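Local structure of phenol hydroxylase component phO (Pseudomonas stutzeri, 3U52) at residues E[28-33]-E[106-111]; E[64-69]-E[112-117]. The protein is probably the small gamma subunit of the hydroxylase component of a bacterial multicomponent phenol hydroxylase, the enzyme that hydroxylates phenol. All blocks are in the same frame, centred on the assembly; numbering follows the deposited sequence.

Contact 1. Residues E[28-33]-E[106-111]; sequences VYWPDH and VTTPGL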
ATOM      1  N   VAL E  28     -55.194   1.625  -7.411  1.00 20.18           N
ATOM      2  CA  VAL E  28     -56.137   0.919  -6.581  1.00 21.01           C
ATOM      3  C   VAL E  28     -55.481   0.453  -5.285  1.00 21.42           C
ATOM      4  O   VAL E  28     -54.451  -0.235  -5.314  1.00 22.63           O
ATOM      5  CB  VAL E  28     -56.754  -0.303  -7.323  1.00 20.60           C
ATOM      6  CG1 VAL E  28     -57.782  -1.051  -6.379  1.00 20.44           C
ATOM      7  CG2 VAL E  28     -57.412   0.119  -8.713  1.00 22.95           C
ATOM      8  N   TYR E  29     -56.090   0.821  -4.151  1.00 20.78           N
ATOM      9  CA  TYR E  29     -55.650   0.369  -2.821  1.00 20.56           C
ATOM     10  C   TYR E  29     -56.637  -0.617  -2.162  1.00 19.94           C
ATOM     11  O   TYR E  29     -57.809  -0.295  -1.973  1.00 18.01           O
ATOM     12  CB  TYR E  29     -55.418   1.588  -1.956  1.00 20.86           C
ATOM     13  CG  TYR E  29     -55.014   1.386  -0.510  1.00 22.03           C
ATOM     14  CD1 TYR E  29     -55.436   2.300   0.463  1.00 21.97           C
ATOM     15  CD2 TYR E  29     -54.205   0.323  -0.108  1.00 20.00           C
ATOM     16  CE1 TYR E  29     -55.065   2.149   1.813  1.00 22.10           C
ATOM     17  CE2 TYR E  29     -53.843   0.153   1.245  1.00 22.47           C
ATOM     18  CZ  TYR E  29     -54.267   1.057   2.190  1.00 21.88           C
ATOM     19  OH  TYR E  29     -53.910   0.902   3.518  1.00 21.19           O
ATOM     20  N   TRP E  30     -56.115  -1.801  -1.791  1.00 20.11           N
ATOM     21  CA  TRP E  30     -56.859  -2.861  -1.103  1.00 21.00           C
ATOM     22  C   TRP E  30     -56.344  -2.935   0.350  1.00 20.63           C
ATOM     23  O   TRP E  30     -55.347  -3.576   0.612  1.00 21.23           O
ATOM     24  CB  TRP E  30     -56.627  -4.200  -1.806  1.00 20.42           C
ATOM     25  CG  TRP E  30     -57.483  -5.344  -1.298  1.00 20.00           C
ATOM     26  CD1 TRP E  30     -58.648  -5.249  -0.599  1.00 20.02           C
ATOM     27  CD2 TRP E  30     -57.269  -6.734  -1.523  1.00 19.87           C
ATOM     28  NE1 TRP E  30     -59.163  -6.498  -0.359  1.00 20.51           N
ATOM     29  CE2 TRP E  30     -58.359  -7.428  -0.947  1.00 19.99           C
ATOM     30  CE3 TRP E  30     -56.279  -7.471  -2.196  1.00 20.04           C
ATOM     31  CZ2 TRP E  30     -58.484  -8.834  -1.004  1.00 21.25           C
ATOM     32  CZ3 TRP E  30     -56.386  -8.864  -2.227  1.00 21.24           C
ATOM     33  CH2 TRP E  30     -57.468  -9.537  -1.628  1.00 20.09           C
ATOM     34  N   PRO E  31     -56.972  -2.197   1.294  1.00 21.87           N
ATOM     35  CA  PRO E  31     -56.386  -2.243   2.649  1.00 21.58           C
ATOM     36  C   PRO E  31     -56.332  -3.623   3.272  1.00 22.73           C
ATOM     37  O   PRO E  31     -57.161  -4.467   2.963  1.00 23.20           O
ATOM     38  CB  PRO E  31     -57.307  -1.316   3.459  1.00 22.60           C
ATOM     39  CG  PRO E  31     -57.921  -0.409   2.444  1.00 20.88           C
ATOM     40  CD  PRO E  31     -58.089  -1.236   1.212  1.00 21.09           C
ATOM     41  N   ASP E  32     -55.361  -3.820   4.172  1.00 23.40           N
ATOM     42  CA  ASP E  32     -55.110  -5.075   4.912  1.00 23.99           C
ATOM     43  C   ASP E  32     -54.585  -6.197   4.051  1.00 22.39           C
ATOM     44  O   ASP E  32     -54.755  -7.368   4.405  1.00 22.17           O
ATOM     45  CB  ASP E  32     -56.365  -5.511   5.686  1.00 25.74           C
ATOM     46  CG  ASP E  32     -56.731  -4.516   6.761  1.00 30.42           C
ATOM     47  OD1 ASP E  32     -55.821  -4.095   7.529  1.00 34.99           O
ATOM     48  OD2 ASP E  32     -57.921  -4.134   6.809  1.00 36.35           O
ATOM     49  N   HIS E  33     -53.934  -5.839   2.942  1.00 19.50           N
ATOM     50  CA  HIS E  33     -53.374  -6.819   2.012  1.00 20.85           C
ATOM     51  C   HIS E  33     -51.953  -6.434   1.590  1.00 20.63           C
ATOM     52  O   HIS E  33     -51.644  -6.298   0.391  1.00 20.01           O
ATOM     53  CB  HIS E  33     -54.332  -7.070   0.840  1.00 20.92           C
ATOM     54  CG  HIS E  33     -55.595  -7.740   1.292  1.00 24.11           C
ATOM     55  ND1 HIS E  33     -56.599  -7.049   1.944  1.00 23.11           N
ATOM     56  CD2 HIS E  33     -55.938  -9.050   1.354  1.00 24.60           C
ATOM     57  CE1 HIS E  33     -57.538  -7.902   2.333  1.00 24.40           C
ATOM     58  NE2 HIS E  33     -57.167  -9.119   1.975  1.00 23.69           N
ATOM     59  N   VAL E 106     -60.581  -0.119  -1.983  1.00 23.26           N
ATOM     60  CA  VAL E 106     -61.615  -1.152  -1.887  1.00 23.60           C
ATOM     61  C   VAL E 106     -61.415  -1.949  -0.632  1.00 25.50           C
ATOM     62  O   VAL E 106     -60.363  -2.535  -0.444  1.00 25.47           O
ATOM     63  CB  VAL E 106     -61.679  -2.103  -3.110  1.00 24.09           C
ATOM     64  CG1 VAL E 106     -60.307  -2.698  -3.516  1.00 22.71           C
ATOM     65  CG2 VAL E 106     -62.725  -3.245  -2.863  1.00 23.95           C
ATOM     66  N   THR E 107     -62.426  -1.941   0.243  1.00 26.26           N
ATOM     67  CA  THR E 107     -62.381  -2.672   1.502  1.00 27.45           C
ATOM     68  C   THR E 107     -63.350  -3.844   1.401  1.00 28.08           C
ATOM     69  O   THR E 107     -64.514  -3.661   1.027  1.00 28.64           O
ATOM     70  CB  THR E 107     -62.732  -1.729   2.678  1.00 28.15           C
ATOM     71  OG1 THR E 107     -61.670  -0.770   2.840  1.00 31.30           O
ATOM     72  CG2 THR E 107     -62.897  -2.493   4.004  1.00 27.37           C
ATOM     73  N   THR E 108     -62.850  -5.029   1.724  1.00 28.95           N
ATOM     74  CA  THR E 108     -63.586  -6.283   1.644  1.00 28.98           C
ATOM     75  C   THR E 108     -63.822  -6.850   3.058  1.00 30.01           C
ATOM     76  O   THR E 108     -62.997  -7.585   3.586  1.00 29.04           O
ATOM     77  CB  THR E 108     -62.804  -7.344   0.801  1.00 29.12           C
ATOM     78  OG1 THR E 108     -61.467  -7.485   1.319  1.00 27.39           O
ATOM     79  CG2 THR E 108     -62.731  -6.933  -0.711  1.00 28.20           C
ATOM     80  N   PRO E 109     -64.955  -6.502   3.684  1.00 31.55           N
ATOM     81  CA  PRO E 109     -65.309  -7.034   5.028  1.00 32.09           C
ATOM     82  C   PRO E 109     -65.087  -8.529   5.139  1.00 31.76           C
ATOM     83  O   PRO E 109     -65.463  -9.294   4.254  1.00 31.78           O
ATOM     84  CB  PRO E 109     -66.808  -6.740   5.117  1.00 32.72           C
ATOM     85  CG  PRO E 109     -66.920  -5.419   4.317  1.00 33.64           C
ATOM     86  CD  PRO E 109     -65.971  -5.556   3.174  1.00 31.59           C
ATOM     87  N   GLY E 110     -64.439  -8.957   6.197  1.00 31.86           N
ATOM     88  CA  GLY E 110     -64.259 -10.395   6.385  1.00 31.58           C
ATOM     89  C   GLY E 110     -62.982 -10.929   5.771  1.00 32.15           C
ATOM     90  O   GLY E 110     -62.562 -12.070   6.062  1.00 32.35           O
ATOM     91  N   LEU E 111     -62.352 -10.123   4.919  1.00 31.16           N
ATOM     92  CA  LEU E 111     -61.079 -10.534   4.334  1.00 31.02           C
ATOM     93  C   LEU E 111     -60.084  -9.463   4.739  1.00 30.52           C
ATOM     94  O   LEU E 111     -60.012  -8.401   4.121  1.00 30.08           O
ATOM     95  CB  LEU E 111     -61.187 -10.693   2.815  1.00 30.42           C
ATOM     96  CG  LEU E 111     -62.248 -11.685   2.318  1.00 31.28           C
ATOM     97  CD1 LEU E 111     -62.315 -11.651   0.843  1.00 31.04           C
ATOM     98  CD2 LEU E 111     -62.022 -13.111   2.820  1.00 31.28           C
TER
HETATM   99  O   HOH W   1     -59.947  -4.691   2.888  1.00 25.22           O
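V106 N donates to Y29 O at 2.8 Å, the last bond between the parallel strands 24-29 and 102-107 within the two segments. Strand 102-107 is the middle strand of a mixed sheet and 24-29 is beside it, order 2-1-5-3-4, as in the ubiquitin-like beta-grasp fold. Beyond them a side chain takes over: W30 NE1 donates to T108 OG1 at 3.0 Å with an angle of 167° at the hydrogen, the hydroxyl lying in the indole plane. OG1 reaches this edge because it sits between the backbone N and the carbonyl carbon of its own residue (chi1 53°); it also donates weakly to L111 O, across the type II turn 108-111 that L111 N to T108 O closes. A water accepts from T108 N and donates to P31 O, tying that turn to the type II turn 30-33. P31 O is gripped a second time by H33 ND1, 2.8 Å away and well above the carbonyl plane. The H33 ring lies face to face with the indole, its CG 3.3 Å above the W30 plane, while its NE2 bonds to D67. With an alanine at W30, T108 OG1 is likely to lose its N-H donor and the H33 imidazole the ring that covers one face. V106 O, buried with no hydrogen-bond partner, is met by W30 CD1, W30 CA (a CA-H...O contact) and P31 CD. Deeper in, V106 meets F73 and W78, and its CG1 stands 4.2 Å from V28 CG1.

Contact 2. Residues E[64-69]-E[112-117]; sequences AHPDSA and KGMANA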
ATOM      1  N   ALA E  64     -52.349 -13.490  -6.324  1.00 25.27           N
ATOM      2  CA  ALA E  64     -51.324 -14.118  -5.470  1.00 25.50           C
ATOM      3  C   ALA E  64     -51.719 -14.194  -4.001  1.00 25.43           C
ATOM      4  O   ALA E  64     -51.137 -14.971  -3.250  1.00 25.53           O
ATOM      5  CB  ALA E  64     -49.979 -13.393  -5.602  1.00 24.97           C
ATOM      6  N   HIS E  65     -52.648 -13.342  -3.583  1.00 24.85           N
ATOM      7  CA  HIS E  65     -53.096 -13.353  -2.193  1.00 25.59           C
ATOM      8  C   HIS E  65     -54.168 -14.402  -2.011  1.00 26.61           C
ATOM      9  O   HIS E  65     -55.101 -14.436  -2.803  1.00 27.07           O
ATOM     10  CB  HIS E  65     -53.661 -11.978  -1.765  1.00 24.91           C
ATOM     11  CG  HIS E  65     -53.752 -11.825  -0.284  1.00 26.06           C
ATOM     12  ND1 HIS E  65     -54.707 -12.466   0.464  1.00 23.95           N
ATOM     13  CD2 HIS E  65     -52.951 -11.181   0.600  1.00 25.63           C
ATOM     14  CE1 HIS E  65     -54.527 -12.186   1.744  1.00 23.32           C
ATOM     15  NE2 HIS E  65     -53.446 -11.440   1.858  1.00 26.79           N
ATOM     16  N   PRO E  66     -54.081 -15.207  -0.947  1.00 27.98           N
ATOM     17  CA  PRO E  66     -55.131 -16.165  -0.553  1.00 29.30           C
ATOM     18  C   PRO E  66     -56.559 -15.621  -0.482  1.00 30.44           C
ATOM     19  O   PRO E  66     -57.475 -16.334  -0.860  1.00 31.65           O
ATOM     20  CB  PRO E  66     -54.692 -16.588   0.845  1.00 29.13           C
ATOM     21  CG  PRO E  66     -53.250 -16.558   0.757  1.00 28.30           C
ATOM     22  CD  PRO E  66     -52.940 -15.298  -0.012  1.00 28.19           C
ATOM     23  N   ASP E  67     -56.757 -14.388  -0.022  1.00 30.65           N
ATOM     24  CA  ASP E  67     -58.098 -13.772  -0.016  1.00 31.45           C
ATOM     25  C   ASP E  67     -58.727 -13.461  -1.406  1.00 32.14           C
ATOM     26  O   ASP E  67     -59.946 -13.215  -1.488  1.00 30.96           O
ATOM     27  CB  ASP E  67     -58.094 -12.454   0.757  1.00 31.10           C
ATOM     28  CG  ASP E  67     -57.936 -12.625   2.236  1.00 32.03           C
ATOM     29  OD1 ASP E  67     -57.904 -13.775   2.720  1.00 33.62           O
ATOM     30  OD2 ASP E  67     -57.844 -11.578   2.916  1.00 30.80           O
ATOM     31  N   SER E  68     -57.913 -13.415  -2.464  1.00 32.20           N
ATOM     32  CA  SER E  68     -58.376 -12.955  -3.779  1.00 33.41           C
ATOM     33  C   SER E  68     -59.561 -13.789  -4.298  1.00 34.00           C
ATOM     34  O   SER E  68     -60.565 -13.240  -4.775  1.00 33.20           O
ATOM     35  CB  SER E  68     -57.249 -13.048  -4.802  1.00 33.33           C
ATOM     36  OG  SER E  68     -57.600 -12.387  -6.009  1.00 36.18           O
ATOM     37  N   ALA E  69     -59.426 -15.110  -4.206  1.00 35.47           N
ATOM     38  CA  ALA E  69     -60.444 -16.031  -4.725  1.00 37.02           C
ATOM     39  C   ALA E  69     -61.790 -15.884  -3.982  1.00 37.87           C
ATOM     40  O   ALA E  69     -62.846 -16.148  -4.560  1.00 38.68           O
ATOM     41  CB  ALA E  69     -59.926 -17.469  -4.665  1.00 37.24           C
ATOM     42  N   LYS E 112     -59.352  -9.741   5.820  1.00 30.35           N
ATOM     43  CA  LYS E 112     -58.524  -8.736   6.442  1.00 30.21           C
ATOM     44  C   LYS E 112     -57.052  -9.138   6.430  1.00 29.43           C
ATOM     45  O   LYS E 112     -56.264  -8.634   7.191  1.00 29.19           O
ATOM     46  CB  LYS E 112     -58.991  -8.477   7.861  1.00 31.12           C
ATOM     47  CG  LYS E 112     -58.871  -9.700   8.723  1.00 32.88           C
ATOM     48  CD  LYS E 112     -59.185  -9.405  10.183  1.00 38.08           C
ATOM     49  CE  LYS E 112     -59.531 -10.683  10.903  1.00 39.24           C
ATOM     50  NZ  LYS E 112     -58.402 -11.643  10.850  1.00 41.49           N
ATOM     51  N   GLY E 113     -56.680 -10.062   5.581  1.00 29.43           N
ATOM     52  CA  GLY E 113     -55.279 -10.333   5.419  1.00 29.78           C
ATOM     53  C   GLY E 113     -54.845 -11.430   6.380  1.00 30.50           C
ATOM     54  O   GLY E 113     -55.644 -11.964   7.183  1.00 29.83           O
ATOM     55  N   MET E 114     -53.590 -11.800   6.257  1.00 29.45           N
ATOM     56  CA  MET E 114     -53.067 -12.909   7.007  1.00 31.42           C
ATOM     57  C   MET E 114     -52.505 -12.465   8.335  1.00 30.76           C
ATOM     58  O   MET E 114     -52.006 -11.332   8.488  1.00 29.99           O
ATOM     59  CB  MET E 114     -51.992 -13.648   6.207  1.00 31.72           C
ATOM     60  CG  MET E 114     -52.494 -14.219   4.873  1.00 34.49           C
ATOM     61  SD  MET E 114     -51.055 -14.718   3.903  1.00 42.57           S
ATOM     62  CE  MET E 114     -50.927 -16.362   4.642  1.00 44.94           C
ATOM     63  N   ALA E 115     -52.662 -13.376   9.300  1.00 31.43           N
ATOM     64  CA  ALA E 115     -51.900 -13.436  10.529  1.00 31.13           C
ATOM     65  C   ALA E 115     -52.142 -12.276  11.495  1.00 31.38           C
ATOM     66  O   ALA E 115     -51.257 -11.918  12.277  1.00 32.01           O
ATOM     67  CB  ALA E 115     -50.383 -13.585  10.190  1.00 31.12           C
ATOM     68  N   ASN E 116     -53.324 -11.678  11.449  1.00 30.56           N
ATOM     69  CA  ASN E 116     -53.578 -10.475  12.222  1.00 31.78           C
ATOM     70  C   ASN E 116     -52.581  -9.333  11.966  1.00 30.65           C
ATOM     71  O   ASN E 116     -52.363  -8.469  12.835  1.00 30.99           O
ATOM     72  CB  ASN E 116     -53.671 -10.816  13.725  1.00 33.55           C
ATOM     73  CG  ASN E 116     -54.999 -11.433  14.081  1.00 38.11           C
ATOM     74  OD1 ASN E 116     -55.106 -12.649  14.314  1.00 45.53           O
ATOM     75  ND2 ASN E 116     -56.042 -10.609  14.075  1.00 42.70           N
ATOM     76  N   ALA E 117     -51.978  -9.345  10.779  1.00 27.72           N
ATOM     77  CA  ALA E 117     -50.901  -8.427  10.418  1.00 25.66           C
ATOM     78  C   ALA E 117     -51.236  -7.629   9.137  1.00 24.59           C
ATOM     79  O   ALA E 117     -50.381  -6.914   8.610  1.00 25.50           O
ATOM     80  CB  ALA E 117     -49.565  -9.212  10.258  1.00 25.54           C
TER
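M114 SD approaches the H65 imidazole obliquely, 5.0 Å from the ring centroid, a sulfur-aromatic contact in which M114 CG also comes to 4.2 Å from H65 NE2. On that same side P66 CD lies 3.3 Å above the ring plane toward the rim, and P66 CG comes within 4.3 Å of M114 SD. The ring edge is used for polar contacts. H65 ND1 accepts from D67 N at 2.9 Å with the donor in the ring plane, and NE2 bonds to O of Y119, the C-terminal residue; this division of roles is consistent with a proton on NE2. A chi1 of -163° sets the ring beside the carbonyl carbon, where its ND1 edge faces D67 N in the type I turn 65-68, whose own bond runs from S68 N to H65 O. In this beta-grasp-like topology the segment 64-69 follows the helix 50-62, while 112-117 belongs to the tail beyond the last strand, 102-107, and here the tail is drawn against that loop. The bond that spans the two is modest: G113 N donates to D67 OD2 at 3.3 Å and 145°, meeting the syn lone pair of the carboxylate. H33 NE2 also bonds this oxygen; since ND1 of H33 donates elsewhere, H33 may be protonated at both nitrogens, which would probably favour the charged carboxylate. G113 has a positive phi of 91°, at which a CB would collide with the carbonyl O of K112. From M114 the tail folds into a type I' turn, closed by A117 N to M114 O at 3.0 Å. Aromatic side chains of another protein's chain pack on P66 and M114.

Overall arrangement
The segments alternate along the chain, 28-33, 64-69, 106-111, 112-117, so the two contacts cross, and the second half of contact 2 continues directly from that of contact 1. Their centres are 9 Å apart on the same side of the chain's centre. Contact 1 closes the ends of the paired strands 24-29 and 102-107; contact 2 lies farther out, where the tail meets the loop after helix 50-62. They join through H33 and D67, whose NE2 and OD2 are 2.7 Å apart, and through the edge-to-face rings of H33 and H65. Sheet end, post-helix loop and C-terminal tail thus form one connected region, partly buried at the sheet end and reaching the surface at the tail, which another protein's chain borders.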